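Local coordinates for protein apical membrane antigen 1, soluble form (Toxoplasma gondii, PDB 2X2Z) that plays an essential part in host cell invasion as a parasite-surface component of the moving junction, the ring formed between parasite and host membranes, at residues Phe154-Lys159 / His204-Ser209; Thr126-Cys131 / Asp217-Lys222; Lys59-Gln64 / Gly94-Asn99; Ile165-Met170 / Asn288-Leu293. One frame throughout, in Å; residues are numbered along the deposited sequence.

In the fold
Contact 1 lies in the five-stranded antiparallel sheet of domain I, a PAN-type fold, and the other three are grouped around it. Contact 2, its centre about 12 Å away, brings helix 127-136 against a short helical turn, and its Leu128 packs on Phe154 and Tyr156 of contact 1. Along the chain, contact 2 spans contact 1, contact 3 closes before either begins, and contact 4 alternates with both. Contacts 3 and 4 have centres about 10 Å apart and meet through Phe96 and Leu98. Contact 4, about 17 Å from contact 1 between centres, alone crosses domains: a domain II loop meets segment 165-170, which starts on the last residue of strand 162-165 and also touches contacts 1 and 3.

Contact 1: residues Phe154-Lys159 / His204-Ser209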
loop_
_atom_site.group_PDB
_atom_site.type_symbol
_atom_site.label_atom_id
_atom_site.label_comp_id
_atom_site.label_asym_id
_atom_site.label_seq_id
_atom_site.Cartn_x
_atom_site.Cartn_y
_atom_site.Cartn_z
ATOM N N PHE A 154 -11.044 -0.142 5.840
ATOM C CA PHE A 154 -11.243 -1.471 6.386
ATOM C C PHE A 154 -9.900 -2.153 6.566
ATOM O O PHE A 154 -8.972 -1.775 5.916
ATOM C CB PHE A 154 -12.067 -2.312 5.401
ATOM C CG PHE A 154 -11.327 -2.652 4.138
ATOM C CD1 PHE A 154 -10.574 -3.831 4.060
ATOM C CD2 PHE A 154 -11.366 -1.778 3.025
ATOM C CE1 PHE A 154 -9.879 -4.164 2.908
ATOM C CE2 PHE A 154 -10.667 -2.086 1.861
ATOM C CZ PHE A 154 -9.908 -3.292 1.800
ATOM N N VAL A 155 -9.858 -3.205 7.389
ATOM C CA VAL A 155 -8.767 -4.170 7.371
ATOM C C VAL A 155 -9.299 -5.569 7.210
ATOM O O VAL A 155 -10.129 -6.006 7.986
ATOM C CB VAL A 155 -7.963 -4.078 8.684
ATOM C CG1 VAL A 155 -6.945 -5.229 8.779
ATOM C CG2 VAL A 155 -7.396 -2.708 8.747
ATOM N N TYR A 156 -8.805 -6.278 6.204
ATOM C CA TYR A 156 -9.095 -7.705 6.081
ATOM C C TYR A 156 -7.983 -8.459 6.843
ATOM O O TYR A 156 -6.808 -8.423 6.476
ATOM C CB TYR A 156 -9.179 -8.147 4.605
ATOM C CG TYR A 156 -9.706 -9.571 4.485
ATOM C CD1 TYR A 156 -10.822 -9.946 5.226
ATOM C CD2 TYR A 156 -9.068 -10.537 3.667
ATOM C CE1 TYR A 156 -11.310 -11.235 5.207
ATOM C CE2 TYR A 156 -9.555 -11.864 3.608
ATOM C CZ TYR A 156 -10.691 -12.196 4.388
ATOM O OH TYR A 156 -11.227 -13.472 4.435
ATOM N N ASP A 157 -8.380 -9.157 7.906
ATOM C CA ASP A 157 -7.515 -10.116 8.555
ATOM C C ASP A 157 -7.758 -11.394 7.817
ATOM O O ASP A 157 -8.763 -12.094 8.072
ATOM C CB ASP A 157 -7.934 -10.267 9.995
ATOM C CG ASP A 157 -7.164 -11.304 10.689
ATOM O OD1 ASP A 157 -6.697 -12.208 9.985
ATOM O OD2 ASP A 157 -7.019 -11.195 11.919
ATOM N N SER A 158 -6.841 -11.682 6.899
ATOM C CA SER A 158 -6.962 -12.791 5.972
ATOM C C SER A 158 -6.695 -14.116 6.663
ATOM O O SER A 158 -7.077 -15.154 6.153
ATOM C CB SER A 158 -6.007 -12.620 4.816
ATOM O OG SER A 158 -4.630 -12.568 5.219
ATOM N N LYS A 159 -6.064 -14.069 7.839
ATOM C CA LYS A 159 -5.922 -15.304 8.587
ATOM C C LYS A 159 -7.231 -15.755 9.234
ATOM O O LYS A 159 -7.623 -16.925 9.069
ATOM C CB LYS A 159 -4.790 -15.202 9.609
ATOM C CG LYS A 159 -4.634 -16.454 10.434
ATOM C CD LYS A 159 -3.652 -16.210 11.589
ATOM C CE LYS A 159 -2.587 -15.203 11.225
ATOM N NZ LYS A 159 -1.376 -15.313 12.201
ATOM N N HIS A 204 -0.702 -10.690 7.174
ATOM C CA HIS A 204 -2.017 -11.255 6.827
ATOM C C HIS A 204 -3.101 -10.152 7.006
ATOM O O HIS A 204 -4.270 -10.336 6.671
ATOM C CB HIS A 204 -2.308 -12.438 7.735
ATOM C CG HIS A 204 -2.395 -12.062 9.171
ATOM N ND1 HIS A 204 -1.277 -11.729 9.917
ATOM C CD2 HIS A 204 -3.464 -11.876 9.977
ATOM C CE1 HIS A 204 -1.662 -11.381 11.136
ATOM N NE2 HIS A 204 -2.981 -11.455 11.195
ATOM N N LEU A 205 -2.692 -9.004 7.536
ATOM C CA LEU A 205 -3.583 -7.811 7.542
ATOM C C LEU A 205 -3.461 -6.945 6.275
ATOM O O LEU A 205 -2.359 -6.519 5.912
ATOM C CB LEU A 205 -3.334 -6.940 8.798
ATOM C CG LEU A 205 -3.462 -7.592 10.183
ATOM C CD1 LEU A 205 -3.391 -6.528 11.294
ATOM C CD2 LEU A 205 -4.789 -8.396 10.336
ATOM N N ILE A 206 -4.608 -6.667 5.645
ATOM C CA ILE A 206 -4.699 -5.787 4.476
ATOM C C ILE A 206 -5.591 -4.563 4.762
ATOM O O ILE A 206 -6.772 -4.676 4.950
ATOM C CB ILE A 206 -5.182 -6.578 3.192
ATOM C CG1 ILE A 206 -4.291 -7.811 2.928
ATOM C CG2 ILE A 206 -5.084 -5.745 1.946
ATOM C CD1 ILE A 206 -4.932 -9.042 3.393
ATOM N N TYR A 207 -5.038 -3.382 4.680
ATOM C CA TYR A 207 -5.741 -2.149 4.932
ATOM C C TYR A 207 -6.153 -1.548 3.606
ATOM O O TYR A 207 -5.422 -1.652 2.609
ATOM C CB TYR A 207 -4.701 -1.187 5.613
ATOM C CG TYR A 207 -5.282 0.131 6.122
ATOM C CD1 TYR A 207 -5.605 0.294 7.473
ATOM C CD2 TYR A 207 -5.456 1.246 5.250
ATOM C CE1 TYR A 207 -6.112 1.542 8.005
ATOM C CE2 TYR A 207 -5.963 2.509 5.758
ATOM C CZ TYR A 207 -6.288 2.624 7.115
ATOM O OH TYR A 207 -6.801 3.781 7.577
ATOM N N GLY A 208 -7.300 -0.851 3.590
ATOM C CA GLY A 208 -7.782 -0.196 2.353
ATOM C C GLY A 208 -8.818 0.860 2.645
ATOM O O GLY A 208 -9.445 0.788 3.662
ATOM N N SER A 209 -8.949 1.882 1.799
ATOM C CA SER A 209 -10.097 2.786 1.869
ATOM C C SER A 209 -11.298 1.977 1.402
ATOM O O SER A 209 -11.122 0.998 0.688
ATOM C CB SER A 209 -9.934 3.977 0.893
ATOM O OG SER A 209 -10.398 3.625 -0.423
HETATM O O HOH W 1 -4.938 -11.304 13.383
#
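Val155 and Tyr207 form a non-hydrogen-bonded pair in the apolar centre of two antiparallel strands, 154-157 and 205-208, neighbours in the PAN-type sheet of domain I. The Val155 branches divide the work: CG2 touches Tyr207 CD1 at 3.7 Å, the side chains meeting at about a right angle, while CG1 lies 4.0 Å from Leu205 CB. Leu205 continues this row outward, its CD2 resting against Asp157 CB. On the other face of the sheet, with CG between the backbone N and the carbonyl carbon (chi1 69°), the Phe154 ring lies across Gly208, whose N sits over the ring centre; the missing side chain of Gly208 leaves room for it, and Ser209 O comes to the ring edge, 3.3 Å from Phe154 CE2. Helix 127-136 packs on the same ring. Paired backbone hydrogen bonds join Phe154 to Gly208 and Tyr156 to Ile206. Toward the polar edge, His204 O takes two donors from one residue: Ser158 N at 2.9 Å, tilted from the carbonyl plane, and Ser158 OG at 2.7 Å, lying in that plane on a lone pair. Asp157, whose OD1 also accepts from Lys160 N, shares a water with the His204 imidazole through OD2. Over one face of that imidazole, Lys159 CE makes a CH-pi contact, 3.6 Å from the ring centroid and 8° off the normal.

Contact 2: residues Thr126-Cys131 / Asp217-Lys222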
loop_
_atom_site.group_PDB
_atom_site.type_symbol
_atom_site.label_atom_id
_atom_site.label_comp_id
_atom_site.label_asym_id
_atom_site.label_seq_id
_atom_site.Cartn_x
_atom_site.Cartn_y
_atom_site.Cartn_z
ATOM N N THR A 126 -13.579 -12.261 -5.060
ATOM C CA THR A 126 -12.538 -12.760 -4.176
ATOM C C THR A 126 -12.863 -12.390 -2.737
ATOM O O THR A 126 -13.555 -11.416 -2.493
ATOM C CB THR A 126 -11.149 -12.137 -4.470
ATOM O OG1 THR A 126 -11.220 -10.710 -4.337
ATOM C CG2 THR A 126 -10.671 -12.470 -5.841
ATOM N N ASP A 127 -12.326 -13.139 -1.773
ATOM C CA ASP A 127 -12.501 -12.753 -0.349
ATOM C C ASP A 127 -12.041 -11.339 -0.003
ATOM O O ASP A 127 -12.772 -10.610 0.672
ATOM C CB ASP A 127 -11.871 -13.808 0.568
ATOM C CG ASP A 127 -12.641 -15.120 0.510
ATOM O OD1 ASP A 127 -12.212 -16.129 1.100
ATOM O OD2 ASP A 127 -13.727 -15.120 -0.135
ATOM N N LEU A 128 -10.856 -10.925 -0.470
ATOM C CA LEU A 128 -10.414 -9.557 -0.137
ATOM C C LEU A 128 -11.405 -8.555 -0.748
ATOM O O LEU A 128 -11.772 -7.527 -0.146
ATOM C CB LEU A 128 -9.030 -9.262 -0.717
ATOM C CG LEU A 128 -8.151 -8.235 -0.020
ATOM C CD1 LEU A 128 -7.170 -7.606 -1.001
ATOM C CD2 LEU A 128 -8.891 -7.220 0.897
ATOM N N GLY A 129 -11.822 -8.816 -1.982
ATOM C CA GLY A 129 -12.761 -7.901 -2.592
ATOM C C GLY A 129 -14.091 -7.877 -1.888
ATOM O O GLY A 129 -14.747 -6.835 -1.876
ATOM N N ARG A 130 -14.538 -9.002 -1.319
ATOM C CA ARG A 130 -15.800 -8.977 -0.610
ATOM C C ARG A 130 -15.801 -8.093 0.643
ATOM O O ARG A 130 -16.819 -7.544 0.996
ATOM C CB ARG A 130 -16.249 -10.394 -0.199
ATOM C CG ARG A 130 -16.629 -11.281 -1.385
ATOM C CD ARG A 130 -17.052 -12.656 -0.940
ATOM N NE ARG A 130 -17.378 -13.438 -2.117
ATOM C CZ ARG A 130 -16.601 -14.366 -2.642
ATOM N NH1 ARG A 130 -15.427 -14.691 -2.069
ATOM N NH2 ARG A 130 -17.008 -14.969 -3.751
ATOM N N CYS A 131 -14.653 -8.026 1.343
ATOM C CA CYS A 131 -14.508 -7.203 2.524
ATOM C C CYS A 131 -14.458 -5.748 2.060
ATOM O O CYS A 131 -15.124 -4.921 2.616
ATOM C CB CYS A 131 -13.223 -7.611 3.285
ATOM S SG CYS A 131 -12.783 -6.569 4.599
ATOM N N ASP A 217 -13.509 -5.826 -7.989
ATOM C CA ASP A 217 -12.664 -6.851 -8.652
ATOM C C ASP A 217 -11.497 -6.166 -9.345
ATOM O O ASP A 217 -10.543 -6.839 -9.702
ATOM C CB ASP A 217 -13.404 -7.730 -9.678
ATOM C CG ASP A 217 -14.390 -8.715 -9.053
ATOM O OD1 ASP A 217 -14.268 -9.146 -7.892
ATOM O OD2 ASP A 217 -15.336 -9.095 -9.772
ATOM N N ALA A 218 -11.545 -4.834 -9.477
ATOM C CA ALA A 218 -10.522 -4.119 -10.224
ATOM C C ALA A 218 -9.083 -4.236 -9.617
ATOM O O ALA A 218 -8.112 -4.174 -10.368
ATOM C CB ALA A 218 -10.898 -2.637 -10.377
ATOM N N PHE A 219 -8.972 -4.467 -8.307
ATOM C CA PHE A 219 -7.654 -4.381 -7.641
ATOM C C PHE A 219 -6.789 -5.541 -8.077
ATOM O O PHE A 219 -5.540 -5.477 -8.079
ATOM C CB PHE A 219 -7.817 -4.320 -6.122
ATOM C CG PHE A 219 -8.184 -5.653 -5.520
ATOM C CD1 PHE A 219 -7.176 -6.592 -5.235
ATOM C CD2 PHE A 219 -9.500 -5.948 -5.224
ATOM C CE1 PHE A 219 -7.478 -7.859 -4.685
ATOM C CE2 PHE A 219 -9.870 -7.236 -4.687
ATOM C CZ PHE A 219 -8.834 -8.196 -4.414
ATOM N N ILE A 220 -7.468 -6.600 -8.498
ATOM C CA ILE A 220 -6.821 -7.871 -8.772
ATOM C C ILE A 220 -5.823 -7.707 -9.914
ATOM O O ILE A 220 -4.706 -8.277 -9.890
ATOM C CB ILE A 220 -7.857 -8.928 -9.213
ATOM C CG1 ILE A 220 -8.783 -9.276 -8.049
ATOM C CG2 ILE A 220 -7.169 -10.151 -9.740
ATOM C CD1 ILE A 220 -10.092 -9.868 -8.498
ATOM N N SER A 221 -6.251 -6.949 -10.922
ATOM C CA SER A 221 -5.513 -6.793 -12.160
ATOM C C SER A 221 -4.949 -5.382 -12.333
ATOM O O SER A 221 -4.087 -5.213 -13.165
ATOM C CB SER A 221 -6.424 -7.166 -13.366
ATOM O OG SER A 221 -7.333 -6.090 -13.680
ATOM N N LYS A 222 -5.355 -4.397 -11.522
ATOM C CA LYS A 222 -4.814 -3.051 -11.669
ATOM C C LYS A 222 -3.874 -2.549 -10.536
ATOM O O LYS A 222 -3.515 -1.369 -10.487
ATOM C CB LYS A 222 -5.957 -2.060 -11.797
ATOM C CG LYS A 222 -6.883 -2.311 -13.038
ATOM C CD LYS A 222 -7.711 -1.039 -13.341
ATOM C CE LYS A 222 -8.608 -1.201 -14.620
ATOM N NZ LYS A 222 -8.106 -2.296 -15.578
HETATM O O HOH W 2 -12.566 -8.997 -6.016
#
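Phe219 pushes its ring against Leu128 and Gly129 at the start of helix 127-136, whose N-cap residue, Thr126, completes the contact within domain I. The apolar touches come first. Leu128 CD1 lies 3.7 Å from Phe219 CE1, and Gly129 CA approaches the ring edge at CE2, 3.6 Å away, where having no side chain lets the ring come close to the helix backbone. Thr126 CG2 and Ile220 CD1 reach toward each other tip to tip at 3.8 Å, while Ile220 CG1 covers part of one face of the Phe219 ring.

Polar links are indirect. A water bridges Thr126 and Asp217, accepting from Thr126 OG1 at 2.8 Å and donating to Asp217 OD1, which also accepts from Ser125 N. Covalent anchoring comes from further along the helix, where Cys131 is joined to Cys163 by a disulfide. The Thr126 hydroxyl does double duty: besides holding the water, its OG1 caps the helix by accepting from Gly129 N at 3.1 Å, with an N-H...O angle of 150°.

Contact 3: residues Lys59-Gln64 / Gly94-Asn99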
loop_
_atom_site.group_PDB
_atom_site.type_symbol
_atom_site.label_atom_id
_atom_site.label_comp_id
_atom_site.label_asym_id
_atom_site.label_seq_id
_atom_site.Cartn_x
_atom_site.Cartn_y
_atom_site.Cartn_z
ATOM N N LYS A 59 -0.038 -3.276 5.890
ATOM C CA LYS A 59 -0.271 -2.051 6.680
ATOM C C LYS A 59 -1.141 -2.255 7.920
ATOM O O LYS A 59 -2.235 -2.835 7.881
ATOM C CB LYS A 59 -0.847 -0.885 5.827
ATOM C CG LYS A 59 -1.271 0.392 6.692
ATOM C CD LYS A 59 -1.462 1.643 5.835
ATOM C CE LYS A 59 -2.332 2.628 6.669
ATOM N NZ LYS A 59 -2.781 3.789 5.832
ATOM N N HIS A 60 -0.612 -1.796 9.053
ATOM C CA HIS A 60 -1.320 -1.795 10.353
ATOM C C HIS A 60 -0.966 -0.482 11.070
ATOM O O HIS A 60 -0.008 0.202 10.692
ATOM C CB HIS A 60 -0.989 -3.006 11.249
ATOM C CG HIS A 60 0.473 -3.337 11.360
ATOM N ND1 HIS A 60 1.234 -3.006 12.473
ATOM C CD2 HIS A 60 1.338 -3.879 10.471
ATOM C CE1 HIS A 60 2.490 -3.393 12.284
ATOM N NE2 HIS A 60 2.577 -3.944 11.089
ATOM N N ILE A 61 -1.767 -0.101 12.044
ATOM C CA ILE A 61 -1.501 1.116 12.782
ATOM C C ILE A 61 -1.004 0.742 14.139
ATOM O O ILE A 61 -1.710 0.104 14.871
ATOM C CB ILE A 61 -2.776 1.998 12.921
ATOM C CG1 ILE A 61 -3.403 2.251 11.509
ATOM C CG2 ILE A 61 -2.430 3.283 13.668
ATOM C CD1 ILE A 61 -2.400 2.976 10.471
ATOM N N GLU A 62 0.224 1.124 14.439
ATOM C CA GLU A 62 0.851 0.828 15.732
ATOM C C GLU A 62 0.424 1.910 16.745
ATOM O O GLU A 62 0.441 3.116 16.446
ATOM C CB GLU A 62 2.371 0.761 15.581
ATOM C CG GLU A 62 3.110 0.565 16.897
ATOM C CD GLU A 62 4.630 0.726 16.730
ATOM O OE1 GLU A 62 5.377 -0.252 17.008
ATOM O OE2 GLU A 62 5.080 1.801 16.289
ATOM N N LEU A 63 -0.034 1.507 17.909
ATOM C CA LEU A 63 -0.644 2.462 18.840
ATOM C C LEU A 63 0.416 2.682 19.899
ATOM O O LEU A 63 1.266 1.826 20.072
ATOM C CB LEU A 63 -1.876 1.858 19.539
ATOM C CG LEU A 63 -3.252 1.954 18.871
ATOM C CD1 LEU A 63 -3.235 2.193 17.335
ATOM C CD2 LEU A 63 -4.286 0.961 19.384
ATOM N N GLN A 64 0.319 3.758 20.644
ATOM C CA GLN A 64 1.275 3.983 21.770
ATOM C C GLN A 64 0.608 4.230 23.145
ATOM O O GLN A 64 0.945 5.195 23.875
ATOM C CB GLN A 64 2.279 5.066 21.370
ATOM C CG GLN A 64 2.903 4.793 19.942
ATOM C CD GLN A 64 4.021 5.750 19.516
ATOM O OE1 GLN A 64 4.045 6.260 18.360
ATOM N NE2 GLN A 64 5.008 5.932 20.399
ATOM N N GLY A 94 -8.827 0.957 24.049
ATOM C CA GLY A 94 -9.419 0.322 22.907
ATOM C C GLY A 94 -8.629 0.577 21.631
ATOM O O GLY A 94 -7.410 0.934 21.656
ATOM N N GLY A 95 -9.331 0.379 20.495
ATOM C CA GLY A 95 -8.724 0.493 19.172
ATOM C C GLY A 95 -9.613 1.330 18.250
ATOM O O GLY A 95 -10.265 2.293 18.699
ATOM N N PHE A 96 -9.612 0.975 16.972
ATOM C CA PHE A 96 -10.163 1.823 15.900
ATOM C C PHE A 96 -11.404 1.099 15.357
ATOM O O PHE A 96 -12.080 1.633 14.440
ATOM C CB PHE A 96 -9.168 1.940 14.720
ATOM C CG PHE A 96 -7.961 2.873 14.952
ATOM C CD1 PHE A 96 -7.652 3.376 16.229
ATOM C CD2 PHE A 96 -7.142 3.270 13.860
ATOM C CE1 PHE A 96 -6.519 4.238 16.403
ATOM C CE2 PHE A 96 -6.035 4.108 14.028
ATOM C CZ PHE A 96 -5.716 4.583 15.275
ATOM N N ASN A 97 -11.673 -0.111 15.833
ATOM C CA ASN A 97 -12.766 -0.930 15.205
ATOM C C ASN A 97 -14.171 -0.366 15.476
ATOM O O ASN A 97 -14.564 -0.145 16.613
ATOM C CB ASN A 97 -12.654 -2.425 15.621
ATOM C CG ASN A 97 -13.813 -3.310 15.055
ATOM O OD1 ASN A 97 -14.820 -3.643 15.749
ATOM N ND2 ASN A 97 -13.682 -3.657 13.861
ATOM N N LEU A 98 -14.960 -0.221 14.415
ATOM C CA LEU A 98 -16.367 0.175 14.536
ATOM C C LEU A 98 -17.116 -0.741 15.493
ATOM O O LEU A 98 -17.158 -1.964 15.256
ATOM C CB LEU A 98 -17.071 0.067 13.174
ATOM C CG LEU A 98 -18.512 0.559 13.265
ATOM C CD1 LEU A 98 -18.383 2.036 13.161
ATOM C CD2 LEU A 98 -19.288 0.049 12.071
ATOM N N ASN A 99 -17.774 -0.181 16.515
ATOM C CA ASN A 99 -18.384 -1.073 17.524
ATOM C C ASN A 99 -19.916 -1.113 17.445
ATOM O O ASN A 99 -20.587 -1.713 18.288
ATOM C CB ASN A 99 -17.926 -0.691 18.936
ATOM C CG ASN A 99 -18.395 0.660 19.330
ATOM O OD1 ASN A 99 -19.269 1.251 18.673
ATOM N ND2 ASN A 99 -17.815 1.194 20.385
#
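Phe96 reaches out from its loop and presses the far end of its ring against Ile61 and Leu63. The nearest backbones stay more than 8 Å apart at CA, so side chains make almost all of the contact. With CG opposite the carbonyl carbon (chi1 -76°), Phe96 directs CE2 and CZ at Ile61, whose CG2 stands opposite its own backbone N and touches Phe96 CE2 at 3.7 Å; the two side chains cross at about a right angle. Ile61 and Leu63 lie two residues apart on strand 60-63, which pairs antiparallel with strand 193-196 in domain I, and Phe193 of that second strand meets the Phe96 ring edge-to-face. Leu63 instead runs past Phe96 in the opposite direction, and Leu63 CD1 comes within 4.0 Å of Phe96 CE1. The second torsion of Leu63 (chi2 21°) is far from staggered, and its other branch, CD2, lies 3.9 Å from Gly94 O, a carbonyl that accepts a hydrogen bond from Gln65 NE2.

Contact 4: residues Ile165-Met170 / Asn288-Leu293; sequences ILYVSM and NDWWPL
The aromatic cluster in which Tyr167 of domain I receives Trp290 and Trp291 of domain II illustrates how one ring can serve two neighbours. Trp291 brings its indole edge toward the Tyr167 ring face, planes 61° apart, and Trp291 CZ2 lies 3.6 Å from Tyr167 CE1. The same edge carries NE1, which donates to Tyr167 O at 2.7 Å; the carbonyl oxygen lies near the indole plane, yet the bond is bent (137° at the hydrogen). Trp290 meets Tyr167 differently: Tyr167 CE2 lies over a face of the Trp290 indole, 3.4 Å from Trp290 CG, with the planes oblique. Val168 CG2 adds an apolar touch to Trp290 CE3. In AMA1 proteins an extended loop of domain II covers the apolar groove of domain I that binds RON2 once the loop is displaced, and segment 288-293 is consistent with part of that lid. Tyr150, outside the two segments, stacks on Trp291 and hydrogen-bonds Ser169 OG, which sits 3.3 Å from Trp291 CD1. Met170 packs against the loop: its CG lies 3.9 Å from Pro292 CD, and the bend at chi3 (-77°) carries Met170 CE to within 3.2 Å of Asp289 O. Trp290 O is buried here without a polar partner in the model, its surroundings including Met170 CG and, at 3.5 Å, Val168 CG1.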
loop_
_atom_site.group_PDB
_atom_site.type_symbol
_atom_site.label_atom_id
_atom_site.label_comp_id
_atom_site.label_asym_id
_atom_site.label_seq_id
_atom_site.Cartn_x
_atom_site.Cartn_y
_atom_site.Cartn_z
ATOM N N ILE A 165 -14.233 -2.990 9.845
ATOM C CA ILE A 165 -14.539 -1.656 9.398
ATOM C C ILE A 165 -13.983 -0.795 10.503
ATOM O O ILE A 165 -14.316 -1.006 11.677
ATOM C CB ILE A 165 -16.045 -1.412 9.313
ATOM C CG1 ILE A 165 -16.674 -2.370 8.286
ATOM C CG2 ILE A 165 -16.252 0.021 8.925
ATOM C CD1 ILE A 165 -15.921 -2.395 6.945
ATOM N N LEU A 166 -13.105 0.121 10.150
ATOM C CA LEU A 166 -12.501 0.965 11.186
ATOM C C LEU A 166 -13.220 2.314 11.289
ATOM O O LEU A 166 -13.248 3.081 10.373
ATOM C CB LEU A 166 -11.040 1.207 10.867
ATOM C CG LEU A 166 -10.152 0.013 10.620
ATOM C CD1 LEU A 166 -8.759 0.593 10.441
ATOM C CD2 LEU A 166 -10.212 -0.975 11.787
ATOM N N TYR A 167 -13.821 2.555 12.436
ATOM C CA TYR A 167 -14.449 3.806 12.752
ATOM C C TYR A 167 -13.460 4.900 12.786
ATOM O O TYR A 167 -13.757 5.991 12.305
ATOM C CB TYR A 167 -15.113 3.697 14.098
ATOM C CG TYR A 167 -15.915 4.903 14.483
ATOM C CD1 TYR A 167 -17.105 5.190 13.812
ATOM C CD2 TYR A 167 -15.507 5.762 15.554
ATOM C CE1 TYR A 167 -17.854 6.271 14.132
ATOM C CE2 TYR A 167 -16.288 6.857 15.913
ATOM C CZ TYR A 167 -17.488 7.072 15.172
ATOM O OH TYR A 167 -18.318 8.115 15.404
ATOM N N VAL A 168 -12.287 4.634 13.382
ATOM C CA VAL A 168 -11.219 5.603 13.303
ATOM C C VAL A 168 -10.456 5.534 11.948
ATOM O O VAL A 168 -9.811 4.536 11.655
ATOM C CB VAL A 168 -10.229 5.470 14.492
ATOM C CG1 VAL A 168 -9.155 6.547 14.350
ATOM C CG2 VAL A 168 -10.968 5.605 15.825
ATOM N N SER A 169 -10.523 6.611 11.144
ATOM C CA SER A 169 -9.878 6.714 9.855
ATOM C C SER A 169 -8.573 7.503 9.961
ATOM O O SER A 169 -7.839 7.665 8.967
ATOM C CB SER A 169 -10.821 7.425 8.909
ATOM O OG SER A 169 -11.387 8.561 9.513
ATOM N N MET A 170 -8.319 8.049 11.142
ATOM C CA MET A 170 -7.000 8.635 11.392
ATOM C C MET A 170 -5.954 7.537 11.222
ATOM O O MET A 170 -6.222 6.344 11.551
ATOM C CB MET A 170 -6.952 9.192 12.795
ATOM C CG MET A 170 -7.892 10.326 13.039
ATOM S SD MET A 170 -7.472 11.120 14.626
ATOM C CE MET A 170 -8.173 9.921 15.726
ATOM N N ASN A 288 -9.260 15.767 19.694
ATOM C CA ASN A 288 -10.564 15.382 20.220
ATOM C C ASN A 288 -11.592 15.021 19.117
ATOM O O ASN A 288 -12.715 15.525 19.096
ATOM C CB ASN A 288 -11.103 16.508 21.140
ATOM C CG ASN A 288 -12.098 15.986 22.147
ATOM O OD1 ASN A 288 -12.102 14.794 22.455
ATOM N ND2 ASN A 288 -12.949 16.853 22.646
ATOM N N ASP A 289 -11.187 14.143 18.204
ATOM C CA ASP A 289 -12.067 13.662 17.138
ATOM C C ASP A 289 -11.681 12.254 16.713
ATOM O O ASP A 289 -10.525 11.857 16.854
ATOM C CB ASP A 289 -11.987 14.607 15.926
ATOM C CG ASP A 289 -12.974 15.771 16.023
ATOM O OD1 ASP A 289 -12.515 16.934 16.065
ATOM O OD2 ASP A 289 -14.206 15.516 16.033
ATOM N N TRP A 290 -12.640 11.503 16.181
ATOM C CA TRP A 290 -12.345 10.196 15.633
ATOM C C TRP A 290 -11.833 10.227 14.169
ATOM O O TRP A 290 -11.226 9.258 13.703
ATOM C CB TRP A 290 -13.575 9.335 15.707
ATOM C CG TRP A 290 -14.227 9.234 17.074
ATOM C CD1 TRP A 290 -15.371 9.842 17.475
ATOM C CD2 TRP A 290 -13.759 8.471 18.188
ATOM N NE1 TRP A 290 -15.643 9.512 18.782
ATOM C CE2 TRP A 290 -14.689 8.645 19.234
ATOM C CE3 TRP A 290 -12.656 7.644 18.396
ATOM C CZ2 TRP A 290 -14.530 8.047 20.492
ATOM C CZ3 TRP A 290 -12.506 7.030 19.645
ATOM C CH2 TRP A 290 -13.429 7.250 20.679
ATOM N N TRP A 291 -12.074 11.325 13.449
ATOM C CA TRP A 291 -11.674 11.442 12.046
ATOM C C TRP A 291 -10.820 12.711 11.887
ATOM O O TRP A 291 -11.102 13.670 12.531
ATOM C CB TRP A 291 -12.943 11.532 11.153
ATOM C CG TRP A 291 -13.977 10.423 11.427
ATOM C CD1 TRP A 291 -13.703 9.131 11.766
ATOM C CD2 TRP A 291 -15.423 10.506 11.333
ATOM N NE1 TRP A 291 -14.860 8.412 11.944
ATOM C CE2 TRP A 291 -15.936 9.216 11.671
ATOM C CE3 TRP A 291 -16.331 11.540 11.023
ATOM C CZ2 TRP A 291 -17.323 8.915 11.679
ATOM C CZ3 TRP A 291 -17.739 11.242 11.039
ATOM C CH2 TRP A 291 -18.209 9.933 11.353
ATOM N N PRO A 292 -9.844 12.732 10.968
ATOM C CA PRO A 292 -9.094 13.947 10.695
ATOM C C PRO A 292 -9.984 15.052 10.138
ATOM O O PRO A 292 -10.940 14.787 9.320
ATOM C CB PRO A 292 -8.134 13.528 9.586
ATOM C CG PRO A 292 -8.192 12.000 9.540
ATOM C CD PRO A 292 -9.640 11.748 9.887
ATOM N N LEU A 293 -9.685 16.270 10.567
ATOM C CA LEU A 293 -10.420 17.419 10.071
ATOM C C LEU A 293 -9.822 17.893 8.769
ATOM O O LEU A 293 -8.622 17.854 8.582
ATOM C CB LEU A 293 -10.427 18.541 11.107
ATOM C CG LEU A 293 -11.075 18.247 12.464
ATOM C CD1 LEU A 293 -10.515 19.216 13.545
ATOM C CD2 LEU A 293 -12.559 18.363 12.399
#